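Local coordinates for protein beta-lactamase Rm3 (Uncultured bacterium, PDB 5IQK) that probably hydrolyses beta-lactam antibiotics as a zinc-dependent metallo-beta-lactamase of subclass B3, at residues A[7-15]-A[25-33]. Sequence-based numbering, arbitrary orientation.
Sequences CATWNADQA and YVGMKGLSS. With ZN (zinc ion), chain E.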
# COMPACT_ATOMS: atom_id res chain seq x y z
N CYS A 7 3.41 -5.27 -15.93
CA CYS A 7 2.45 -4.19 -15.65
C CYS A 7 1.02 -4.60 -16.05
O CYS A 7 0.06 -4.26 -15.35
CB CYS A 7 2.85 -2.90 -16.36
SG CYS A 7 4.25 -2.02 -15.61
N ALA A 8 0.89 -5.31 -17.17
CA ALA A 8 -0.42 -5.77 -17.64
C ALA A 8 -1.07 -6.71 -16.63
O ALA A 8 -2.27 -6.63 -16.37
CB ALA A 8 -0.31 -6.46 -19.00
N THR A 9 -0.27 -7.62 -16.08
CA THR A 9 -0.75 -8.54 -15.05
C THR A 9 -1.14 -7.81 -13.77
O THR A 9 -2.22 -8.03 -13.22
CB THR A 9 0.30 -9.61 -14.72
OG1 THR A 9 0.49 -10.44 -15.87
CG2 THR A 9 -0.17 -10.49 -13.57
N TRP A 10 -0.25 -6.94 -13.29
CA TRP A 10 -0.53 -6.19 -12.07
C TRP A 10 -1.79 -5.33 -12.18
O TRP A 10 -2.52 -5.17 -11.20
CB TRP A 10 0.67 -5.31 -11.71
CG TRP A 10 1.86 -6.09 -11.16
CD1 TRP A 10 1.94 -7.43 -10.94
CD2 TRP A 10 3.12 -5.54 -10.77
NE1 TRP A 10 3.19 -7.76 -10.43
CE2 TRP A 10 3.93 -6.61 -10.31
CE3 TRP A 10 3.66 -4.25 -10.78
CZ2 TRP A 10 5.24 -6.42 -9.86
CZ3 TRP A 10 4.96 -4.07 -10.32
CH2 TRP A 10 5.72 -5.14 -9.87
N ASN A 11 -2.03 -4.76 -13.36
CA ASN A 11 -3.14 -3.82 -13.54
C ASN A 11 -4.45 -4.46 -14.00
O ASN A 11 -5.40 -3.75 -14.29
CB ASN A 11 -2.75 -2.72 -14.53
CG ASN A 11 -3.65 -1.49 -14.44
OD1 ASN A 11 -3.91 -0.99 -13.35
ND2 ASN A 11 -4.12 -1.02 -15.58
N ALA A 12 -4.50 -5.79 -14.06
CA ALA A 12 -5.70 -6.49 -14.54
C ALA A 12 -6.92 -6.17 -13.69
O ALA A 12 -6.82 -5.97 -12.48
CB ALA A 12 -5.45 -7.98 -14.58
N ASP A 13 -8.08 -6.12 -14.34
CA ASP A 13 -9.34 -5.85 -13.66
C ASP A 13 -9.57 -6.72 -12.45
O ASP A 13 -9.35 -7.93 -12.48
CB ASP A 13 -10.52 -6.07 -14.61
CG ASP A 13 -10.61 -5.03 -15.70
OD1 ASP A 13 -9.84 -4.05 -15.67
OD2 ASP A 13 -11.47 -5.20 -16.58
N GLN A 14 -10.07 -6.10 -11.39
CA GLN A 14 -10.63 -6.81 -10.26
C GLN A 14 -11.93 -6.14 -9.88
O GLN A 14 -11.96 -4.94 -9.65
CB GLN A 14 -9.66 -6.82 -9.07
CG GLN A 14 -10.30 -7.39 -7.82
CD GLN A 14 -10.73 -8.83 -8.00
OE1 GLN A 14 -9.91 -9.68 -8.32
NE2 GLN A 14 -12.02 -9.10 -7.83
N ALA A 15 -13.02 -6.90 -9.84
CA ALA A 15 -14.29 -6.35 -9.36
C ALA A 15 -14.16 -5.95 -7.89
O ALA A 15 -13.66 -6.72 -7.07
CB ALA A 15 -15.41 -7.37 -9.55
N TYR A 25 -12.28 -2.94 -0.99
CA TYR A 25 -11.19 -3.09 -1.97
C TYR A 25 -11.59 -2.49 -3.33
O TYR A 25 -12.64 -2.85 -3.87
CB TYR A 25 -10.83 -4.56 -2.14
CG TYR A 25 -9.56 -4.78 -2.96
CD1 TYR A 25 -8.31 -4.69 -2.36
CD2 TYR A 25 -9.62 -5.05 -4.31
CE1 TYR A 25 -7.14 -4.89 -3.10
CE2 TYR A 25 -8.44 -5.26 -5.07
CZ TYR A 25 -7.22 -5.17 -4.45
OH TYR A 25 -6.07 -5.36 -5.17
N VAL A 26 -10.78 -1.59 -3.86
CA VAL A 26 -11.08 -0.96 -5.15
C VAL A 26 -9.90 -1.01 -6.11
O VAL A 26 -9.85 -0.26 -7.10
CB VAL A 26 -11.52 0.52 -4.96
CG1 VAL A 26 -12.86 0.59 -4.26
CG2 VAL A 26 -10.48 1.30 -4.19
N GLY A 27 -8.96 -1.92 -5.84
CA GLY A 27 -7.75 -2.05 -6.62
C GLY A 27 -7.85 -3.01 -7.80
O GLY A 27 -8.93 -3.25 -8.36
N MET A 28 -6.69 -3.54 -8.19
CA MET A 28 -6.55 -4.39 -9.38
C MET A 28 -6.07 -5.78 -8.96
O MET A 28 -5.90 -6.05 -7.77
CB MET A 28 -5.55 -3.76 -10.37
CG MET A 28 -6.04 -2.51 -11.10
SD MET A 28 -6.49 -1.10 -10.04
CE MET A 28 -4.99 -0.89 -9.07
N LYS A 29 -5.83 -6.66 -9.93
CA LYS A 29 -5.44 -8.03 -9.59
C LYS A 29 -4.07 -8.10 -8.89
O LYS A 29 -3.83 -9.01 -8.09
CB LYS A 29 -5.42 -8.90 -10.85
CG LYS A 29 -5.60 -10.37 -10.55
CD LYS A 29 -7.00 -10.66 -10.04
CE LYS A 29 -8.02 -10.68 -11.18
NZ LYS A 29 -9.42 -10.87 -10.69
N GLY A 30 -3.18 -7.16 -9.19
CA GLY A 30 -1.83 -7.25 -8.65
C GLY A 30 -1.37 -6.04 -7.85
O GLY A 30 -0.22 -6.01 -7.40
N LEU A 31 -2.27 -5.06 -7.68
CA LEU A 31 -1.96 -3.81 -6.97
C LEU A 31 -3.16 -3.37 -6.13
O LEU A 31 -4.24 -3.18 -6.68
CB LEU A 31 -1.61 -2.71 -7.97
CG LEU A 31 -0.41 -2.97 -8.89
CD1 LEU A 31 -0.38 -1.93 -10.00
CD2 LEU A 31 0.87 -2.95 -8.07
N SER A 32 -2.96 -3.17 -4.83
CA SER A 32 -4.09 -2.86 -3.96
C SER A 32 -4.44 -1.38 -3.96
O SER A 32 -3.58 -0.52 -4.17
CB SER A 32 -3.82 -3.32 -2.52
OG SER A 32 -3.67 -4.74 -2.46
N SER A 33 -5.72 -1.11 -3.79
CA SER A 33 -6.22 0.21 -3.45
C SER A 33 -7.40 -0.03 -2.53
O SER A 33 -8.18 -0.95 -2.77
CB SER A 33 -6.63 1.00 -4.70
OG SER A 33 -7.07 2.30 -4.33
ZN ZN E . 6.14 -2.66 -16.73
O HOH W 1 -9.65 -3.10 -11.31
O HOH W 2 -11.39 -3.73 -7.14
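Gly27 O accepts from two waters that link it to Gln14: one, at 3.0 Å from Gly27 O, accepts from Gln14 N; the other, at 2.8 Å from Gly27 O, also donates to Gln14 O. The example illustrates how a chain without regular structure can be tied down in the alpha-beta/beta-alpha fold of metallo-beta-lactamases, where the loop joining strands 23-25 and 34-36 packs against the chain leaving the N-terminal helix 5-10. Direct backbone bonds continue the water bridge: Lys29 N gives its hydrogen to Ala12 O at 2.8 Å, and Gly30 N to Trp10 O at 2.9 Å, the latter more bent (138°). Gly30 sits so close to Trp10 that their CA atoms are 3.8 Å apart. Lys29, bent at chi2 and chi3 (68° and 78°), runs along the 7-15 chain past Ala12 and Asp13 until NZ donates a hydrogen bond to Gln14 OE1 at 2.7 Å, from above the carbonyl plane and not on a lone pair. The other end of that amide turns to the next residue, NE2 donating to Ala15 O in the plane of both groups, so both ends are held. Trp10 CB rests on Leu31 CG, and the indole meets zinc ligand His223 edge-to-face, which places this packing beside the dizinc site; Cys7, with Cys4, binds a separate zinc. Tyr25, whose CE2 touches Gln14 CG, directs its hydroxyl back into its own loop, OH donating to Met28 O at 2.7 Å in the carbonyl plane.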